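Side-chain contacts in NIPSNAP domain protein (Burkholderia xenovorans, PDB 5K9F), which is of unknown function but belongs to the NIPSNAP family of dimeric alpha-beta-barrel-like proteins and holds oxamic acid in a pocket: residues Ser28-Ala32 and Glu33-Ile37; Gly89-Gly92 and Ser93-Glu96. One frame throughout, in Å; residues are numbered along the deposited sequence. Where two conformers were deposited one is given.

From the N terminus, strand 10-18 leads into helix 23-33, and contact 1 forms where that helix hands over at Gly-34 to helix 35-42. The chain then runs through strands 45-51 and 58-65 and helix 68-79 before helix 82-91 reaches contact 2, the turn that delivers it into strand 95-105. Each contact is local, between adjoining segments, and closes only a single turn, so the two stand in series, neither nesting nor crossing, their centres about 13 Å apart. What joins these distant parts of the chain is a salt bridge between Glu-33 and Arg-90 and the packing of Leu-29 on Ala-91 and Met-94, tying helix 23-33 to helix 82-91 and its exit.

Contact 1 (Ser28-Ala32 and Glu33-Ile37); sequences SLYEA and EGLAI
Tyr-30 O is shared by two backbone donors where helix 23-33 gives way to helix 35-42. Gly-34 N reaches it at 2.7 Å and Leu-35 N at 2.9 Å, from opposite faces of the carbonyl plane, so a single oxygen satisfies two amides at the break. The latter, one residue longer than an alpha-helical bond, closes a pi-type turn. One residue earlier, Glu-33 N still makes the helical bond to Leu-29 O, bent to 135° at the hydrogen; its longer approach to Tyr-30 O is weak. The next carbonyl, that of Glu-31, is served by water, which donates to Glu-31 O and accepts from Ala-36 N, bridging the two helices across the kink.

Gly-34 both leaves the first helix and occupies the N-cap position of the second. The Tyr-30 ring lies against the first turn of helix 35-42: with CG anti to the backbone N (chi1 175°), the ring is carried forward along the chain, and one face receives the Leu-35 backbone, CZ standing 3.6 Å from Leu-35 CA. The Leu-35 side chain crosses that of Tyr-30 at about a right angle, its CB 3.7 Å from Tyr-30 CE2 and its CD1 near the phenol oxygen. Tyr-30 OH itself is hydrogen-bonded to Gln-38, a residue of the oxamic acid pocket, while Phe-108 of a second subunit packs against Tyr-30 and Leu-35.

On the flank facing helix 82-91, Leu-29 CD1 rests 3.5 Å from Glu-33 OE2, a methyl against a carboxylate whose other oxygen, OE1, is engaged by Arg-90 in a salt bridge. Amides at the kink are thus met by carbonyls and water, and the arginine probably stabilises the charged form of Glu-33, whose carboxylate ties the end of this helix to its neighbour.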
ATOM      1  N   SER A  28     -15.193  12.425  22.207  1.00 20.15           N
ATOM      2  CA  SER A  28     -16.030  13.161  23.151  0.58 21.13           C
ATOM      3  C   SER A  28     -17.276  13.712  22.475  1.00 19.24           C
ATOM      4  O   SER A  28     -18.379  13.636  23.036  1.00 20.10           O
ATOM      5  CB  SER A  28     -15.227  14.293  23.788  0.58 22.84           C
ATOM      6  OG  SER A  28     -14.235  13.773  24.648  0.58 26.82           O
ATOM      7  N   LEU A  29     -17.119  14.286  21.282  1.00 19.10           N
ATOM      8  CA  LEU A  29     -18.258  14.843  20.560  1.00 20.53           C
ATOM      9  C   LEU A  29     -19.225  13.746  20.135  1.00 19.08           C
ATOM     10  O   LEU A  29     -20.449  13.909  20.251  1.00 21.33           O
ATOM     11  CB  LEU A  29     -17.757  15.625  19.346  1.00 21.50           C
ATOM     12  CG  LEU A  29     -18.765  16.413  18.515  1.00 26.28           C
ATOM     13  CD1 LEU A  29     -19.435  17.504  19.332  1.00 27.54           C
ATOM     14  CD2 LEU A  29     -18.040  17.008  17.316  1.00 28.34           C
ATOM     15  N   TYR A  30     -18.693  12.621  19.652  1.00 16.96           N
ATOM     16  CA  TYR A  30     -19.536  11.491  19.269  1.00 17.43           C
ATOM     17  C   TYR A  30     -20.318  10.953  20.464  1.00 20.04           C
ATOM     18  O   TYR A  30     -21.533  10.730  20.377  1.00 19.78           O
ATOM     19  CB  TYR A  30     -18.672  10.387  18.636  1.00 15.22           C
ATOM     20  CG  TYR A  30     -19.462   9.125  18.331  1.00 18.52           C
ATOM     21  CD1 TYR A  30     -20.342   9.076  17.258  1.00 17.90           C
ATOM     22  CD2 TYR A  30     -19.351   7.997  19.138  1.00 18.64           C
ATOM     23  CE1 TYR A  30     -21.073   7.929  16.984  1.00 16.82           C
ATOM     24  CE2 TYR A  30     -20.078   6.849  18.876  1.00 18.91           C
ATOM     25  CZ  TYR A  30     -20.931   6.818  17.790  1.00 17.66           C
ATOM     26  OH  TYR A  30     -21.656   5.670  17.523  1.00 17.44           O
ATOM     27  N   GLU A  31     -19.645  10.737  21.598  1.00 18.95           N
ATOM     28  CA  GLU A  31     -20.360  10.180  22.745  1.00 21.64           C
ATOM     29  C   GLU A  31     -21.482  11.109  23.186  1.00 20.91           C
ATOM     30  O   GLU A  31     -22.564  10.655  23.586  1.00 23.68           O
ATOM     31  CB  GLU A  31     -19.404   9.910  23.909  1.00 23.04           C
ATOM     32  CG  GLU A  31     -20.097   9.207  25.081  1.00 24.04           C
ATOM     33  CD  GLU A  31     -19.167   8.866  26.238  1.00 30.49           C
ATOM     34  OE1 GLU A  31     -17.944   9.094  26.135  1.00 27.89           O
ATOM     35  OE2 GLU A  31     -19.673   8.364  27.266  1.00 38.19           O
ATOM     36  N   ALA A  32     -21.252  12.420  23.100  1.00 21.57           N
ATOM     37  CA  ALA A  32     -22.249  13.367  23.581  1.00 23.17           C
ATOM     38  C   ALA A  32     -23.399  13.563  22.599  1.00 21.69           C
ATOM     39  O   ALA A  32     -24.535  13.804  23.029  1.00 24.84           O
ATOM     40  CB  ALA A  32     -21.587  14.713  23.877  1.00 25.99           C
ATOM     41  N   GLU A  33     -23.137  13.468  21.291  1.00 22.83           N
ATOM     42  CA  GLU A  33     -24.098  13.901  20.280  1.00 25.78           C
ATOM     43  C   GLU A  33     -24.449  12.858  19.226  1.00 23.67           C
ATOM     44  O   GLU A  33     -25.458  13.043  18.533  1.00 25.80           O
ATOM     45  CB  GLU A  33     -23.580  15.153  19.554  1.00 26.78           C
ATOM     46  CG  GLU A  33     -23.216  16.307  20.475  1.00 30.08           C
ATOM     47  CD  GLU A  33     -22.911  17.587  19.715  1.00 35.75           C
ATOM     48  OE1 GLU A  33     -23.019  17.580  18.472  1.00 33.77           O
ATOM     49  OE2 GLU A  33     -22.564  18.600  20.362  1.00 38.33           O
ATOM     50  N   GLY A  34     -23.673  11.785  19.075  1.00 19.44           N
ATOM     51  CA  GLY A  34     -23.891  10.842  17.990  1.00 17.86           C
ATOM     52  C   GLY A  34     -24.181   9.407  18.394  1.00 21.39           C
ATOM     53  O   GLY A  34     -24.894   8.694  17.681  1.00 20.06           O
ATOM     54  N   LEU A  35     -23.635   8.974  19.536  1.00 18.83           N
ATOM     55  CA  LEU A  35     -23.708   7.567  19.925  1.00 18.36           C
ATOM     56  C   LEU A  35     -25.150   7.085  20.088  1.00 21.53           C
ATOM     57  O   LEU A  35     -25.531   6.043  19.541  1.00 19.52           O
ATOM     58  CB  LEU A  35     -22.930   7.351  21.225  1.00 20.40           C
ATOM     59  CG  LEU A  35     -23.084   5.980  21.879  1.00 20.02           C
ATOM     60  CD1 LEU A  35     -22.576   4.865  20.963  1.00 21.34           C
ATOM     61  CD2 LEU A  35     -22.355   5.961  23.213  1.00 23.12           C
ATOM     62  N   ALA A  36     -25.963   7.811  20.860  1.00 19.57           N
ATOM     63  CA  ALA A  36     -27.316   7.330  21.120  1.00 19.79           C
ATOM     64  C   ALA A  36     -28.114   7.218  19.829  1.00 22.36           C
ATOM     65  O   ALA A  36     -28.845   6.243  19.630  1.00 23.52           O
ATOM     66  CB  ALA A  36     -28.027   8.248  22.118  1.00 21.52           C
ATOM     67  N   ILE A  37     -27.956   8.188  18.929  1.00 21.02           N
ATOM     68  CA  ILE A  37     -28.676   8.156  17.657  1.00 19.68           C
ATOM     69  C   ILE A  37     -28.191   6.998  16.796  1.00 20.10           C
ATOM     70  O   ILE A  37     -28.995   6.220  16.266  1.00 22.24           O
ATOM     71  CB  ILE A  37     -28.516   9.499  16.921  1.00 22.30           C
ATOM     72  CG1 ILE A  37     -29.099  10.643  17.752  1.00 30.01           C
ATOM     73  CG2 ILE A  37     -29.177   9.438  15.551  1.00 26.98           C
ATOM     74  CD1 ILE A  37     -28.639  11.996  17.277  1.00 29.30           C
TER
HETATM   75  O   HOH W   1     -25.181  10.353  22.402  1.00 21.07           O

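Contact 2 (Gly89-Gly92 and Ser93-Glu96); sequences GRAG and SMIE
Met-94 and Ile-95 continue the winding of helix 82-91 through two successive i to i+3 backbone hydrogen bonds, as in 3-10 turns. Met-94 N donates to Ala-91 O over 3.2 Å and Ile-95 N to Gly-92 O over 2.9 Å, both nearly straight at the hydrogen. Each donor stands above the plane of the carbonyl it reaches and not on a lone pair.

Three waters extend the network. One accepts from Ser-93 N at 2.9 Å and donates to Gly-89 O, taking the place of a direct helical bond between those two residues. Another donates to Arg-90 O and is hydrogen-bonded to Ser-93 OG, 2.7 Å away; the serine hydroxyl is placed between its own backbone N and carbonyl carbon (chi1 76°), facing back along the helix. A third donates to both Gly-92 O and Ile-95 O, so Gly-92 O has two donors, an amide and a water.

These bonds make the turn by which the last helix enters strand 95-105, an outermost strand of the chain's four-stranded antiparallel sheet, in a family grouped with the dimeric alpha-beta barrels. Beside it runs strand 10-18, and Glu-96 makes backbone hydrogen bonds with Trp-17.

Apolar contact is lighter. The Met-94 chain bends at its last torsion (chi3 -90°), which brings CE back over the preceding turn, 4.3 Å from Ala-91 CB; Thr-25 and Phe-26 of helix 23-33 also meet this methionine. Carbon-to-carbonyl van der Waals contacts accompany this pair: Met-94 CE stands 3.7 Å from Ala-91 O, and Ile-95 CB 3.5 Å from Gly-92 O. The Ile-95 side chain touches Tyr-16 and the bound oxamic acid, whose pocket it helps to line.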
ATOM      1  N   GLY A  89     -22.484  17.238  10.494  1.00 28.63           N
ATOM      2  CA  GLY A  89     -21.997  18.568  10.158  1.00 31.29           C
ATOM      3  C   GLY A  89     -20.964  19.083  11.144  1.00 32.74           C
ATOM      4  O   GLY A  89     -19.979  19.713  10.754  1.00 36.81           O
ATOM      5  N   ARG A  90     -21.161  18.800  12.433  1.00 25.22           N
ATOM      6  CA  ARG A  90     -20.250  19.309  13.454  0.52 26.17           C
ATOM      7  C   ARG A  90     -18.982  18.470  13.578  1.00 25.81           C
ATOM      8  O   ARG A  90     -17.918  19.013  13.898  1.00 28.35           O
ATOM      9  CB  ARG A  90     -20.961  19.377  14.808  0.52 31.16           C
ATOM     10  CG  ARG A  90     -22.143  20.340  14.843  0.52 31.87           C
ATOM     11  CD  ARG A  90     -22.719  20.483  16.247  0.52 31.65           C
ATOM     12  NE  ARG A  90     -23.387  19.269  16.706  0.52 34.10           N
ATOM     13  CZ  ARG A  90     -24.666  18.985  16.476  0.52 30.53           C
ATOM     14  NH1 ARG A  90     -25.419  19.830  15.786  0.52 38.90           N
ATOM     15  NH2 ARG A  90     -25.193  17.854  16.935  0.52 20.15           N
ATOM     16  N   ALA A  91     -19.065  17.162  13.338  1.00 21.66           N
ATOM     17  CA  ALA A  91     -17.918  16.281  13.523  1.00 24.11           C
ATOM     18  C   ALA A  91     -17.159  15.993  12.239  1.00 22.60           C
ATOM     19  O   ALA A  91     -16.007  15.545  12.306  1.00 21.05           O
ATOM     20  CB  ALA A  91     -18.367  14.945  14.132  1.00 30.85           C
ATOM     21  N   GLY A  92     -17.765  16.254  11.080  1.00 24.80           N
ATOM     22  CA  GLY A  92     -17.254  15.699   9.840  1.00 25.46           C
ATOM     23  C   GLY A  92     -15.896  16.227   9.433  1.00 26.38           C
ATOM     24  O   GLY A  92     -15.115  15.502   8.811  1.00 28.44           O
ATOM     25  N   SER A  93     -15.585  17.480   9.784  1.00 22.77           N
ATOM     26  CA  SER A  93     -14.321  18.069   9.363  1.00 25.32           C
ATOM     27  C   SER A  93     -13.114  17.348   9.959  1.00 26.63           C
ATOM     28  O   SER A  93     -12.004  17.497   9.436  1.00 26.98           O
ATOM     29  CB  SER A  93     -14.275  19.562   9.715  1.00 30.66           C
ATOM     30  OG  SER A  93     -14.044  19.798  11.095  1.00 28.96           O
ATOM     31  N   MET A  94     -13.297  16.562  11.022  1.00 17.48           N
ATOM     32  CA  MET A  94     -12.175  15.813  11.574  1.00 15.80           C
ATOM     33  C   MET A  94     -11.845  14.567  10.762  1.00 14.31           C
ATOM     34  O   MET A  94     -10.773  13.990  10.948  1.00 14.96           O
ATOM     35  CB  MET A  94     -12.463  15.419  13.034  1.00 16.53           C
ATOM     36  CG  MET A  94     -12.422  16.604  13.981  1.00 18.50           C
ATOM     37  SD  MET A  94     -12.828  16.157  15.686  1.00 21.33           S
ATOM     38  CE  MET A  94     -14.594  16.384  15.673  1.00 21.27           C
ATOM     39  N   ILE A  95     -12.725  14.145   9.855  1.00 17.50           N
ATOM     40  CA  ILE A  95     -12.547  12.877   9.151  1.00 16.16           C
ATOM     41  C   ILE A  95     -11.818  13.113   7.831  1.00 18.20           C
ATOM     42  O   ILE A  95     -12.291  13.868   6.970  1.00 22.20           O
ATOM     43  CB  ILE A  95     -13.895  12.187   8.915  1.00 15.52           C
ATOM     44  CG1 ILE A  95     -14.531  11.809  10.252  1.00 19.20           C
ATOM     45  CG2 ILE A  95     -13.700  10.940   8.074  1.00 17.03           C
ATOM     46  CD1 ILE A  95     -15.900  11.198  10.083  1.00 22.48           C
ATOM     47  N   GLU A  96     -10.659  12.468   7.669  1.00 14.43           N
ATOM     48  CA  GLU A  96      -9.880  12.622   6.439  1.00 15.26           C
ATOM     49  C   GLU A  96     -10.168  11.536   5.415  1.00 13.60           C
ATOM     50  O   GLU A  96     -10.146  11.807   4.201  1.00 17.46           O
ATOM     51  CB  GLU A  96      -8.381  12.637   6.753  1.00 16.78           C
ATOM     52  CG  GLU A  96      -7.949  13.867   7.532  1.00 24.88           C
ATOM     53  CD  GLU A  96      -6.441  13.963   7.646  1.00 26.71           C
ATOM     54  OE1 GLU A  96      -5.756  12.961   7.351  1.00 39.34           O
ATOM     55  OE2 GLU A  96      -5.946  15.036   8.025  1.00 32.01           O
TER
HETATM   56  O   HOH W   2     -17.384  19.535  10.687  1.00 30.91           O
HETATM   57  O   HOH W   3     -15.213  18.896  13.331  1.00 28.08           O
HETATM   58  O   HOH W   4     -14.248  15.446   6.063  1.00 33.27           O